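Local coordinates for hypothetical protein SP2199 (Streptococcus pneumoniae TIGR4, PDB 2IBO) that is of unknown function but belongs to the thiamine-binding protein family, and so may bind thiamine or a related small molecule, at residues A[33-38]-A[44-49]; A[26-31]-A[56-61]; A[9-14]-A[19-24]. One frame throughout, in Å; residues are numbered along the deposited sequence.

Contact 1 of 3, residues A[33-38]-A[44-49]; sequences EVTMVV and VLEGEF
Thr35 and Glu46 face each other as an antiparallel hydrogen-bonded pair, and their side chains run side by side on one face of the sheet, with Thr35 CG2 3.8 Å from Glu46 OE2. Glu46 N donates to Thr35 O at 2.9 Å. The next hydrogen-bonded pair closes more evenly: Val37 N donates to Val44 O at 2.8 Å, and Val44 N returns a bond to Val37 O at 2.7 Å. Beta-branched Thr35, Val37 and Val44 suit these extended positions. Between the two pairs lies the non-hydrogen-bonded pair Met36 and Leu45, whose side chains point to the other face. Leu45 CD2 swings back to Met36 CB (3.2 Å) and also lies 4.1 Å from Val34 CG1. Selenomethionine Met36 continues away from Leu45, bending at chi3. Val34 precedes the strand and reaches across with both methyls; its CG2, anti to the backbone N, passes 3.2 Å from Glu46 O.

Farther out, a water hydrogen-bonds Thr35 OG1 and donates a weak bond to Glu46 OE2. The stronger partner of that carboxylate is the backbone N of Ile84, which holds OE1. At Gly47 the chain turns a corner in a backbone conformation that a residue with a side chain seldom adopts.

This is the hairpin of a ferredoxin-like sheet: strand 35-38 is outermost within the chain, strand 43-46 pairs on with strand 2-11, and Val34, Met36 and Leu45 lie against helices 16-31 and 49-64.

Contact 2 of 3, residues A[26-31]-A[56-61]; sequences IAYLQT and LKEALE
Tyr28 and Ala59 meet where the two helices of a ferredoxin-like fold lie side by side on one face of the antiparallel sheet. Their segments run roughly antiparallel, at 151°, with axes 9.6 Å apart at closest approach, and no hydrogen bond joins them. The backbones come nearest at Tyr28 and Ala59, where a methyl side chain lets a bulky ring fit against the neighbouring helix.

The apolar contacts are made on Ala59 CB. Leu29 CD1 approaches it to 3.6 Å, bringing a long branched side chain round from its own helix toward the other one, while Tyr28 CD2 lies 4.1 Å from the same methyl. Leu29 also reaches Ile55 and the strand residues Thr43 and Leu45, so it fills the space between both helices and the sheet. Leu56 and Leu60 turn from this contact to the sheet, against strand 70-79, while Lys57 reaches outward to a salt bridge with Asp50 of a second subunit.

The aromatic contacts belong to Tyr28. A chi1 of 164° swings its ring away from its own backbone N and out toward helix 49-64, where CE2 comes 3.6 Å from Ala59 N in an oblique approach. The chain of Glu58 crosses that of Tyr28 at about a right angle, and its CB and CG meet the hydroxyl end of the phenol: Glu58 CB lies 3.1 Å from Tyr28 OH, a packing contact and not a hydrogen bond, with CZ next nearest. Bent at chi2, Glu58 sets OE2 over one face of the ring, 4.2 Å above its plane and offset toward the rim, with ring and carboxylate planes 33° apart.

Contact 3 of 3, residues A[9-14]-A[19-24]; sequences VLPLVQ and IAVIDQ
The pyrrolidine ring of Pro11, the nearest thing to a flat group here, meets one methyl of Val21: CB and CG of the ring both lie 3.4 Å from Val21 CG2, and CD lies somewhat farther off. The two side chains cross obliquely, and this methyl sits against the CB-CG bond of the ring. A chi1 of -40° sets Val21 CG2 between the backbone N and the carbonyl carbon, and the helix turns its CB toward the strand. Proline suits the end of strand 2-11, since it gives a compact apolar surface and has no N-H to leave without a partner.

Ile22 borders the same ring from the next helical position, with CG1 4.3 Å from Pro11 CD. The same CG1 atom lies 4.0 Å from the carbonyl oxygen of Val9. Val9 itself stands farther back, its CG1 at 4.5 Å from Val21 CG2, a loose contact. Everything that touches is apolar or a passing carbonyl, and no hydrogen bond crosses.

Beyond Pro11, Leu12 makes an inverse gamma turn that takes the chain out of the strand. Val21 is also packed by Glu66 and Ala67, and Leu10, directed away from the helix, touches Phe71 of a fourth subunit. Strand 9-11 and helix 19-24 run at 153° to each other, the first strand-to-helix step of the beta-alpha-beta unit that opens a ferredoxin-like fold.

Overall arrangement
From the N terminus, strand 2-11 leads through a short turn into helix 16-31, and contact 3 closes this first loop. The same helix runs on into contact 2, whose partner lies in helix 49-64; the loop it closes holds the whole hairpin 35-38/43-46, so contact 1 is nested inside it. Contact 3 is complete before either of the others opens, and none of the three cross. Contacts 1 and 2 touch, Met36 and Leu45 lying against Leu29, whereas contacts 1 and 3 lie on opposite sides of the chain's centre, about 20 Å apart between centres. Contact 1 pairs two strands, contact 2 joins the two long helices, and contact 3 fastens strand 2-11 to the first of them.

Contact 1 of 3, residues A[33-38]-A[44-49]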
ATOM      1  N   GLU A  33       9.957  -1.783  23.229  1.00 21.17           N
ATOM      2  CA  GLU A  33      10.215  -3.169  23.581  1.00 22.27           C
ATOM      3  C   GLU A  33       9.345  -4.035  22.702  1.00 20.43           C
ATOM      4  O   GLU A  33       8.556  -4.840  23.185  1.00 20.21           O
ATOM      5  CB  GLU A  33       9.907  -3.389  25.066  1.00 39.61           C
ATOM      6  CG  GLU A  33      10.807  -2.572  25.982  1.00 43.26           C
ATOM      7  CD  GLU A  33      10.343  -2.570  27.420  1.00 45.73           C
ATOM      8  OE1 GLU A  33       9.262  -2.014  27.687  1.00 45.98           O
ATOM      9  OE2 GLU A  33      11.057  -3.124  28.282  1.00 46.85           O
ATOM     10  N   VAL A  34       9.514  -3.867  21.397  1.00 30.10           N
ATOM     11  CA  VAL A  34       8.720  -4.592  20.417  1.00 29.18           C
ATOM     12  C   VAL A  34       9.592  -5.328  19.419  1.00 27.33           C
ATOM     13  O   VAL A  34      10.677  -4.860  19.076  1.00 27.20           O
ATOM     14  CB  VAL A  34       7.780  -3.605  19.664  1.00 32.03           C
ATOM     15  CG1 VAL A  34       8.595  -2.570  18.924  1.00 30.78           C
ATOM     16  CG2 VAL A  34       6.870  -4.351  18.724  1.00 33.11           C
ATOM     17  N   THR A  35       9.120  -6.492  18.976  1.00 15.62           N
ATOM     18  CA  THR A  35       9.835  -7.311  17.995  1.00 14.26           C
ATOM     19  C   THR A  35       9.838  -6.557  16.664  1.00 14.21           C
ATOM     20  O   THR A  35       8.781  -6.182  16.138  1.00 12.19           O
ATOM     21  CB  THR A  35       9.154  -8.682  17.811  1.00 23.52           C
ATOM     22  OG1 THR A  35       9.251  -9.408  19.043  1.00 24.94           O
ATOM     23  CG2 THR A  35       9.823  -9.484  16.694  1.00 19.88           C
HETATM   24  N   MSE A  36      11.030  -6.308  16.132  1.00 24.71           N
HETATM   25  CA  MSE A  36      11.117  -5.580  14.882  1.00 25.42           C
HETATM   26  C   MSE A  36      12.117  -6.115  13.853  1.00 23.23           C
HETATM   27  O   MSE A  36      13.204  -6.600  14.184  1.00 23.06           O
HETATM   28  CB  MSE A  36      11.402  -4.104  15.157  1.00 36.85           C
HETATM   29  CG  MSE A  36      12.817  -3.764  15.563  1.00 42.45           C
HETATM   30 SE   MSE A  36      13.121  -1.754  15.625  1.00 47.79          SE
HETATM   31  CE  MSE A  36      13.635  -1.427  13.838  1.00 45.83           C
ATOM     32  N   VAL A  37      11.714  -6.057  12.590  1.00 29.57           N
ATOM     33  CA  VAL A  37      12.574  -6.491  11.502  1.00 27.52           C
ATOM     34  C   VAL A  37      12.577  -5.413  10.447  1.00 26.61           C
ATOM     35  O   VAL A  37      11.518  -4.983   9.982  1.00 26.94           O
ATOM     36  CB  VAL A  37      12.091  -7.775  10.819  1.00 19.26           C
ATOM     37  CG1 VAL A  37      13.201  -8.339   9.975  1.00 20.90           C
ATOM     38  CG2 VAL A  37      11.650  -8.802  11.850  1.00 18.57           C
ATOM     39  N   VAL A  38      13.766  -4.962  10.079  1.00 25.82           N
ATOM     40  CA  VAL A  38      13.867  -3.934   9.065  1.00 25.42           C
ATOM     41  C   VAL A  38      14.029  -4.652   7.736  1.00 24.24           C
ATOM     42  O   VAL A  38      14.982  -5.393   7.564  1.00 25.39           O
ATOM     43  CB  VAL A  38      15.093  -3.036   9.291  1.00 17.75           C
ATOM     44  CG1 VAL A  38      15.142  -1.980   8.198  1.00 16.61           C
ATOM     45  CG2 VAL A  38      15.009  -2.386  10.685  1.00 18.86           C
ATOM     46  N   VAL A  44       8.991  -3.968   9.854  1.00 14.30           N
ATOM     47  CA  VAL A  44       7.920  -4.813  10.379  1.00 15.06           C
ATOM     48  C   VAL A  44       7.976  -4.974  11.884  1.00 15.37           C
ATOM     49  O   VAL A  44       8.985  -5.418  12.421  1.00 14.13           O
ATOM     50  CB  VAL A  44       7.965  -6.230   9.727  1.00 23.39           C
ATOM     51  CG1 VAL A  44       6.900  -7.129  10.336  1.00 21.23           C
ATOM     52  CG2 VAL A  44       7.770  -6.118   8.228  1.00 21.52           C
ATOM     53  N   LEU A  45       6.876  -4.631  12.549  1.00 17.26           N
ATOM     54  CA  LEU A  45       6.762  -4.738  14.002  1.00 18.01           C
ATOM     55  C   LEU A  45       5.750  -5.817  14.371  1.00 18.63           C
ATOM     56  O   LEU A  45       4.801  -6.061  13.634  1.00 18.34           O
ATOM     57  CB  LEU A  45       6.334  -3.390  14.601  1.00 16.18           C
ATOM     58  CG  LEU A  45       7.262  -2.195  14.326  1.00 15.14           C
ATOM     59  CD1 LEU A  45       6.695  -0.938  14.956  1.00 15.98           C
ATOM     60  CD2 LEU A  45       8.637  -2.470  14.865  1.00 13.11           C
ATOM     61  N   GLU A  46       5.943  -6.455  15.519  1.00 30.36           N
ATOM     62  CA  GLU A  46       5.039  -7.516  15.951  1.00 32.39           C
ATOM     63  C   GLU A  46       4.747  -7.407  17.446  1.00 32.25           C
ATOM     64  O   GLU A  46       5.669  -7.242  18.242  1.00 32.11           O
ATOM     65  CB  GLU A  46       5.680  -8.869  15.647  1.00 26.86           C
ATOM     66  CG  GLU A  46       4.720 -10.012  15.602  1.00 30.06           C
ATOM     67  CD  GLU A  46       5.425 -11.356  15.600  1.00 32.24           C
ATOM     68  OE1 GLU A  46       4.798 -12.358  15.209  1.00 35.61           O
ATOM     69  OE2 GLU A  46       6.602 -11.424  16.003  1.00 34.82           O
ATOM     70  N   GLY A  47       3.471  -7.516  17.819  1.00 16.38           N
ATOM     71  CA  GLY A  47       3.077  -7.425  19.218  1.00 17.23           C
ATOM     72  C   GLY A  47       1.594  -7.154  19.394  1.00 19.55           C
ATOM     73  O   GLY A  47       0.806  -7.381  18.469  1.00 21.12           O
ATOM     74  N   GLU A  48       1.210  -6.667  20.579  1.00 22.04           N
ATOM     75  CA  GLU A  48      -0.191  -6.353  20.909  1.00 22.59           C
ATOM     76  C   GLU A  48      -0.709  -5.179  20.077  1.00 22.32           C
ATOM     77  O   GLU A  48      -0.011  -4.187  19.876  1.00 21.94           O
ATOM     78  CB  GLU A  48      -0.323  -6.007  22.395  1.00 60.82           C
ATOM     79  CG  GLU A  48      -0.146  -7.173  23.339  1.00 65.78           C
ATOM     80  CD  GLU A  48      -1.240  -8.208  23.196  1.00 69.93           C
ATOM     81  OE1 GLU A  48      -2.432  -7.828  23.263  1.00 71.02           O
ATOM     82  OE2 GLU A  48      -0.909  -9.403  23.022  1.00 73.30           O
ATOM     83  N   PHE A  49      -1.944  -5.281  19.608  1.00 28.04           N
ATOM     84  CA  PHE A  49      -2.510  -4.222  18.793  1.00 28.13           C
ATOM     85  C   PHE A  49      -2.360  -2.858  19.446  1.00 28.52           C
ATOM     86  O   PHE A  49      -1.888  -1.908  18.807  1.00 27.79           O
ATOM     87  CB  PHE A  49      -3.989  -4.496  18.492  1.00 23.88           C
ATOM     88  CG  PHE A  49      -4.583  -3.531  17.507  1.00 23.47           C
ATOM     89  CD1 PHE A  49      -3.969  -3.314  16.278  1.00 21.95           C
ATOM     90  CD2 PHE A  49      -5.742  -2.825  17.810  1.00 23.81           C
ATOM     91  CE1 PHE A  49      -4.491  -2.407  15.369  1.00 22.71           C
ATOM     92  CE2 PHE A  49      -6.277  -1.911  16.903  1.00 23.60           C
ATOM     93  CZ  PHE A  49      -5.645  -1.705  15.676  1.00 23.27           C
TER
HETATM   94  O   HOH W   1       6.990 -10.958  19.394  1.00 43.31           O

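Contact 2 of 3, residues A[26-31]-A[56-61]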
ATOM      1  N   ILE A  26      13.727   4.992  12.850  1.00 26.43           N
ATOM      2  CA  ILE A  26      14.309   3.688  13.146  1.00 25.53           C
ATOM      3  C   ILE A  26      14.794   3.655  14.598  1.00 26.06           C
ATOM      4  O   ILE A  26      14.474   2.731  15.349  1.00 25.92           O
ATOM      5  CB  ILE A  26      15.496   3.372  12.193  1.00 14.40           C
ATOM      6  CG1 ILE A  26      14.979   3.137  10.769  1.00 13.21           C
ATOM      7  CG2 ILE A  26      16.250   2.120  12.679  1.00 13.22           C
ATOM      8  CD1 ILE A  26      14.335   1.756  10.566  1.00 13.41           C
ATOM      9  N   ALA A  27      15.561   4.668  14.990  1.00 29.58           N
ATOM     10  CA  ALA A  27      16.093   4.754  16.355  1.00 28.03           C
ATOM     11  C   ALA A  27      14.953   4.705  17.371  1.00 26.88           C
ATOM     12  O   ALA A  27      14.997   3.946  18.336  1.00 26.44           O
ATOM     13  CB  ALA A  27      16.893   6.042  16.534  1.00 25.33           C
ATOM     14  N   TYR A  28      13.932   5.520  17.153  1.00 17.92           N
ATOM     15  CA  TYR A  28      12.795   5.518  18.056  1.00 17.83           C
ATOM     16  C   TYR A  28      12.223   4.116  18.165  1.00 18.72           C
ATOM     17  O   TYR A  28      12.018   3.620  19.259  1.00 17.94           O
ATOM     18  CB  TYR A  28      11.684   6.444  17.568  1.00 28.18           C
ATOM     19  CG  TYR A  28      10.384   6.145  18.264  1.00 28.57           C
ATOM     20  CD1 TYR A  28      10.218   6.429  19.614  1.00 26.83           C
ATOM     21  CD2 TYR A  28       9.355   5.479  17.601  1.00 29.44           C
ATOM     22  CE1 TYR A  28       9.067   6.045  20.294  1.00 28.24           C
ATOM     23  CE2 TYR A  28       8.198   5.089  18.270  1.00 29.80           C
ATOM     24  CZ  TYR A  28       8.069   5.373  19.616  1.00 29.51           C
ATOM     25  OH  TYR A  28       6.967   4.926  20.286  1.00 28.05           O
ATOM     26  N   LEU A  29      11.956   3.491  17.021  1.00 32.38           N
ATOM     27  CA  LEU A  29      11.395   2.146  16.984  1.00 31.05           C
ATOM     28  C   LEU A  29      12.245   1.146  17.784  1.00 30.63           C
ATOM     29  O   LEU A  29      11.718   0.329  18.531  1.00 31.25           O
ATOM     30  CB  LEU A  29      11.243   1.696  15.521  1.00 11.91           C
ATOM     31  CG  LEU A  29       9.882   1.671  14.803  1.00 14.00           C
ATOM     32  CD1 LEU A  29       8.917   2.694  15.328  1.00 11.93           C
ATOM     33  CD2 LEU A  29      10.130   1.912  13.343  1.00 11.23           C
ATOM     34  N   GLN A  30      13.559   1.210  17.643  1.00 20.76           N
ATOM     35  CA  GLN A  30      14.436   0.294  18.384  1.00 22.29           C
ATOM     36  C   GLN A  30      14.261   0.482  19.902  1.00 23.31           C
ATOM     37  O   GLN A  30      14.438  -0.440  20.697  1.00 23.41           O
ATOM     38  CB  GLN A  30      15.901   0.538  17.994  1.00 19.29           C
ATOM     39  CG  GLN A  30      16.227   0.081  16.599  1.00 19.54           C
ATOM     40  CD  GLN A  30      17.584   0.550  16.121  1.00 19.27           C
ATOM     41  OE1 GLN A  30      18.160  -0.042  15.205  1.00 20.46           O
ATOM     42  NE2 GLN A  30      18.099   1.630  16.722  1.00 19.18           N
ATOM     43  N   THR A  31      13.903   1.699  20.275  1.00 24.72           N
ATOM     44  CA  THR A  31      13.676   2.086  21.651  1.00 25.44           C
ATOM     45  C   THR A  31      12.514   1.353  22.291  1.00 26.21           C
ATOM     46  O   THR A  31      12.520   1.109  23.498  1.00 27.85           O
ATOM     47  CB  THR A  31      13.415   3.599  21.719  1.00 26.80           C
ATOM     48  OG1 THR A  31      14.658   4.276  21.896  1.00 27.81           O
ATOM     49  CG2 THR A  31      12.480   3.948  22.830  1.00 26.43           C
ATOM     50  N   LEU A  56       3.122   3.252  16.442  1.00 26.14           N
ATOM     51  CA  LEU A  56       2.932   3.803  15.097  1.00 25.66           C
ATOM     52  C   LEU A  56       2.745   5.311  15.187  1.00 26.52           C
ATOM     53  O   LEU A  56       3.407   6.066  14.472  1.00 26.89           O
ATOM     54  CB  LEU A  56       1.705   3.176  14.414  1.00 15.90           C
ATOM     55  CG  LEU A  56       1.274   3.738  13.039  1.00 14.05           C
ATOM     56  CD1 LEU A  56       2.419   3.622  12.022  1.00 13.61           C
ATOM     57  CD2 LEU A  56       0.051   2.988  12.537  1.00 12.48           C
ATOM     58  N   LYS A  57       1.849   5.737  16.081  1.00 13.64           N
ATOM     59  CA  LYS A  57       1.561   7.157  16.269  1.00 15.07           C
ATOM     60  C   LYS A  57       2.797   7.934  16.682  1.00 16.02           C
ATOM     61  O   LYS A  57       3.042   9.025  16.163  1.00 14.05           O
ATOM     62  CB  LYS A  57       0.472   7.342  17.311  1.00 56.68           C
ATOM     63  CG  LYS A  57       0.022   8.777  17.469  1.00 59.31           C
ATOM     64  CD  LYS A  57      -1.112   8.868  18.469  1.00 59.04           C
ATOM     65  CE  LYS A  57      -1.486  10.306  18.727  1.00 60.38           C
ATOM     66  NZ  LYS A  57      -2.429  10.437  19.874  1.00 64.21           N
ATOM     67  N   GLU A  58       3.586   7.374  17.599  1.00 25.08           N
ATOM     68  CA  GLU A  58       4.800   8.051  18.043  1.00 26.66           C
ATOM     69  C   GLU A  58       5.820   8.093  16.907  1.00 26.09           C
ATOM     70  O   GLU A  58       6.442   9.123  16.656  1.00 25.90           O
ATOM     71  CB  GLU A  58       5.404   7.344  19.260  1.00 60.91           C
ATOM     72  CG  GLU A  58       5.503   8.223  20.503  1.00 65.98           C
ATOM     73  CD  GLU A  58       6.374   9.450  20.295  1.00 68.10           C
ATOM     74  OE1 GLU A  58       6.416  10.312  21.198  1.00 69.75           O
ATOM     75  OE2 GLU A  58       7.021   9.553  19.236  1.00 69.57           O
ATOM     76  N   ALA A  59       5.987   6.969  16.216  1.00 29.37           N
ATOM     77  CA  ALA A  59       6.934   6.902  15.115  1.00 28.27           C
ATOM     78  C   ALA A  59       6.641   8.019  14.123  1.00 28.25           C
ATOM     79  O   ALA A  59       7.548   8.717  13.668  1.00 26.03           O
ATOM     80  CB  ALA A  59       6.841   5.543  14.426  1.00 15.24           C
ATOM     81  N   LEU A  60       5.365   8.196  13.797  1.00 33.57           N
ATOM     82  CA  LEU A  60       4.984   9.235  12.853  1.00 35.52           C
ATOM     83  C   LEU A  60       5.213  10.642  13.404  1.00 36.81           C
ATOM     84  O   LEU A  60       5.629  11.531  12.663  1.00 37.37           O
ATOM     85  CB  LEU A  60       3.528   9.041  12.410  1.00 38.68           C
ATOM     86  CG  LEU A  60       3.344   7.926  11.365  1.00 38.42           C
ATOM     87  CD1 LEU A  60       1.875   7.701  11.084  1.00 37.09           C
ATOM     88  CD2 LEU A  60       4.073   8.305  10.087  1.00 38.30           C
ATOM     89  N   GLU A  61       4.958  10.843  14.699  1.00 32.78           N
ATOM     90  CA  GLU A  61       5.181  12.150  15.323  1.00 33.14           C
ATOM     91  C   GLU A  61       6.684  12.447  15.316  1.00 32.74           C
ATOM     92  O   GLU A  61       7.097  13.589  15.144  1.00 33.61           O
ATOM     93  CB  GLU A  61       4.629  12.168  16.752  1.00 51.85           C
ATOM     94  CG  GLU A  61       3.119  11.968  16.813  1.00 54.63           C
ATOM     95  CD  GLU A  61       2.562  11.955  18.228  1.00 58.04           C
ATOM     96  OE1 GLU A  61       3.150  11.287  19.110  1.00 59.21           O
ATOM     97  OE2 GLU A  61       1.517  12.605  18.452  1.00 59.95           O
TER

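Contact 3 of 3, residues A[9-14]-A[19-24]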
ATOM      1  N   VAL A   9       8.352   4.970   5.866  1.00 27.90           N
ATOM      2  CA  VAL A   9       8.229   6.406   5.907  1.00 29.63           C
ATOM      3  C   VAL A   9       8.928   7.016   4.714  1.00 32.04           C
ATOM      4  O   VAL A   9      10.131   6.820   4.519  1.00 31.48           O
ATOM      5  CB  VAL A   9       8.844   6.995   7.188  1.00 12.80           C
ATOM      6  CG1 VAL A   9       8.802   8.516   7.116  1.00 14.08           C
ATOM      7  CG2 VAL A   9       8.086   6.486   8.420  1.00 10.00           C
ATOM      8  N   LEU A  10       8.158   7.731   3.901  1.00 34.69           N
ATOM      9  CA  LEU A  10       8.708   8.411   2.741  1.00 38.11           C
ATOM     10  C   LEU A  10       8.563   9.904   2.969  1.00 39.98           C
ATOM     11  O   LEU A  10       7.519  10.490   2.669  1.00 39.17           O
ATOM     12  CB  LEU A  10       7.977   8.021   1.459  1.00 52.81           C
ATOM     13  CG  LEU A  10       8.117   6.570   1.016  1.00 52.35           C
ATOM     14  CD1 LEU A  10       7.360   6.384  -0.284  1.00 51.95           C
ATOM     15  CD2 LEU A  10       9.584   6.212   0.852  1.00 50.32           C
ATOM     16  N   PRO A  11       9.601  10.535   3.537  1.00 81.10           N
ATOM     17  CA  PRO A  11       9.520  11.974   3.774  1.00 73.27           C
ATOM     18  C   PRO A  11       9.703  12.649   2.422  1.00 85.66           C
ATOM     19  O   PRO A  11      10.549  12.234   1.621  1.00 76.70           O
ATOM     20  CB  PRO A  11      10.684  12.229   4.727  1.00 43.47           C
ATOM     21  CG  PRO A  11      11.718  11.258   4.220  1.00 43.21           C
ATOM     22  CD  PRO A  11      10.904   9.996   3.975  1.00 42.48           C
ATOM     23  N   LEU A  12       8.890  13.663   2.154  1.00 82.52           N
ATOM     24  CA  LEU A  12       8.984  14.379   0.894  1.00 84.51           C
ATOM     25  C   LEU A  12       9.866  15.604   1.110  1.00 75.86           C
ATOM     26  O   LEU A  12       9.411  16.747   1.060  1.00 75.75           O
ATOM     27  CB  LEU A  12       7.589  14.768   0.413  1.00 44.13           C
ATOM     28  CG  LEU A  12       6.628  13.578   0.395  1.00 42.35           C
ATOM     29  CD1 LEU A  12       5.300  14.029  -0.180  1.00 42.35           C
ATOM     30  CD2 LEU A  12       7.213  12.426  -0.416  1.00 39.97           C
ATOM     31  N   VAL A  13      11.139  15.323   1.367  1.00 55.21           N
ATOM     32  CA  VAL A  13      12.150  16.332   1.610  1.00 56.94           C
ATOM     33  C   VAL A  13      13.418  15.859   0.928  1.00 60.06           C
ATOM     34  O   VAL A  13      13.572  14.664   0.668  1.00 60.06           O
ATOM     35  CB  VAL A  13      12.427  16.493   3.107  1.00 54.19           C
ATOM     36  CG1 VAL A  13      13.551  17.473   3.309  1.00 54.29           C
ATOM     37  CG2 VAL A  13      11.181  16.988   3.821  1.00 53.58           C
ATOM     38  N   GLN A  14      14.317  16.802   0.652  1.00 88.98           N
ATOM     39  CA  GLN A  14      15.588  16.549  -0.026  1.00 89.51           C
ATOM     40  C   GLN A  14      16.417  15.375   0.497  1.00 87.57           C
ATOM     41  O   GLN A  14      15.884  14.413   1.044  1.00 86.53           O
ATOM     42  CB  GLN A  14      16.442  17.822  -0.013  1.00 84.53           C
ATOM     43  CG  GLN A  14      15.856  18.998  -0.805  1.00 83.54           C
ATOM     44  CD  GLN A  14      14.633  19.629  -0.147  1.00 89.53           C
ATOM     45  OE1 GLN A  14      14.684  20.058   1.008  1.00 87.56           O
ATOM     46  NE2 GLN A  14      13.529  19.697  -0.888  1.00 88.53           N
ATOM     47  N   ILE A  19      17.369  11.413   5.248  1.00 55.92           N
ATOM     48  CA  ILE A  19      18.134  10.324   5.844  1.00 53.40           C
ATOM     49  C   ILE A  19      18.080  10.479   7.362  1.00 50.71           C
ATOM     50  O   ILE A  19      18.378   9.554   8.105  1.00 50.73           O
ATOM     51  CB  ILE A  19      19.606  10.345   5.373  1.00 89.49           C
ATOM     52  CG1 ILE A  19      20.218  11.722   5.637  1.00 87.44           C
ATOM     53  CG2 ILE A  19      19.683   9.998   3.893  1.00 88.55           C
ATOM     54  CD1 ILE A  19      21.659  11.865   5.173  1.00 87.94           C
ATOM     55  N   ALA A  20      17.684  11.663   7.814  1.00 47.82           N
ATOM     56  CA  ALA A  20      17.578  11.930   9.234  1.00 44.25           C
ATOM     57  C   ALA A  20      16.216  11.516   9.749  1.00 42.59           C
ATOM     58  O   ALA A  20      16.143  10.829  10.762  1.00 43.54           O
ATOM     59  CB  ALA A  20      17.823  13.407   9.533  1.00 12.65           C
ATOM     60  N   VAL A  21      15.131  11.906   9.078  1.00 33.09           N
ATOM     61  CA  VAL A  21      13.818  11.513   9.587  1.00 30.57           C
ATOM     62  C   VAL A  21      13.771   9.988   9.608  1.00 29.34           C
ATOM     63  O   VAL A  21      13.252   9.377  10.552  1.00 29.25           O
ATOM     64  CB  VAL A  21      12.623  12.087   8.739  1.00 39.02           C
ATOM     65  CG1 VAL A  21      12.920  13.519   8.313  1.00 38.89           C
ATOM     66  CG2 VAL A  21      12.323  11.203   7.547  1.00 39.12           C
ATOM     67  N   ILE A  22      14.359   9.365   8.592  1.00 28.73           N
ATOM     68  CA  ILE A  22      14.370   7.913   8.550  1.00 26.80           C
ATOM     69  C   ILE A  22      15.206   7.356   9.704  1.00 27.15           C
ATOM     70  O   ILE A  22      14.774   6.452  10.422  1.00 26.72           O
ATOM     71  CB  ILE A  22      14.869   7.403   7.176  1.00 20.87           C
ATOM     72  CG1 ILE A  22      13.749   7.573   6.144  1.00 17.80           C
ATOM     73  CG2 ILE A  22      15.268   5.920   7.250  1.00 19.25           C
ATOM     74  CD1 ILE A  22      14.161   7.190   4.746  1.00 18.08           C
ATOM     75  N   ASP A  23      16.398   7.900   9.902  1.00 30.50           N
ATOM     76  CA  ASP A  23      17.234   7.438  11.003  1.00 30.44           C
ATOM     77  C   ASP A  23      16.481   7.607  12.316  1.00 29.67           C
ATOM     78  O   ASP A  23      16.503   6.722  13.166  1.00 29.10           O
ATOM     79  CB  ASP A  23      18.549   8.229  11.060  1.00 43.10           C
ATOM     80  CG  ASP A  23      19.595   7.690  10.103  1.00 43.07           C
ATOM     81  OD1 ASP A  23      20.686   8.295  10.011  1.00 44.55           O
ATOM     82  OD2 ASP A  23      19.333   6.661   9.449  1.00 41.86           O
ATOM     83  N   GLN A  24      15.807   8.745  12.470  1.00 30.57           N
ATOM     84  CA  GLN A  24      15.059   9.030  13.695  1.00 32.26           C
ATOM     85  C   GLN A  24      13.909   8.061  13.939  1.00 31.67           C
ATOM     86  O   GLN A  24      13.673   7.644  15.072  1.00 32.35           O
ATOM     87  CB  GLN A  24      14.509  10.457  13.670  1.00 57.29           C
ATOM     88  CG  GLN A  24      15.572  11.534  13.602  1.00 61.86           C
ATOM     89  CD  GLN A  24      16.484  11.558  14.819  1.00 65.31           C
ATOM     90  OE1 GLN A  24      17.164  10.576  15.138  1.00 64.93           O
ATOM     91  NE2 GLN A  24      16.507  12.696  15.502  1.00 68.04           N
TER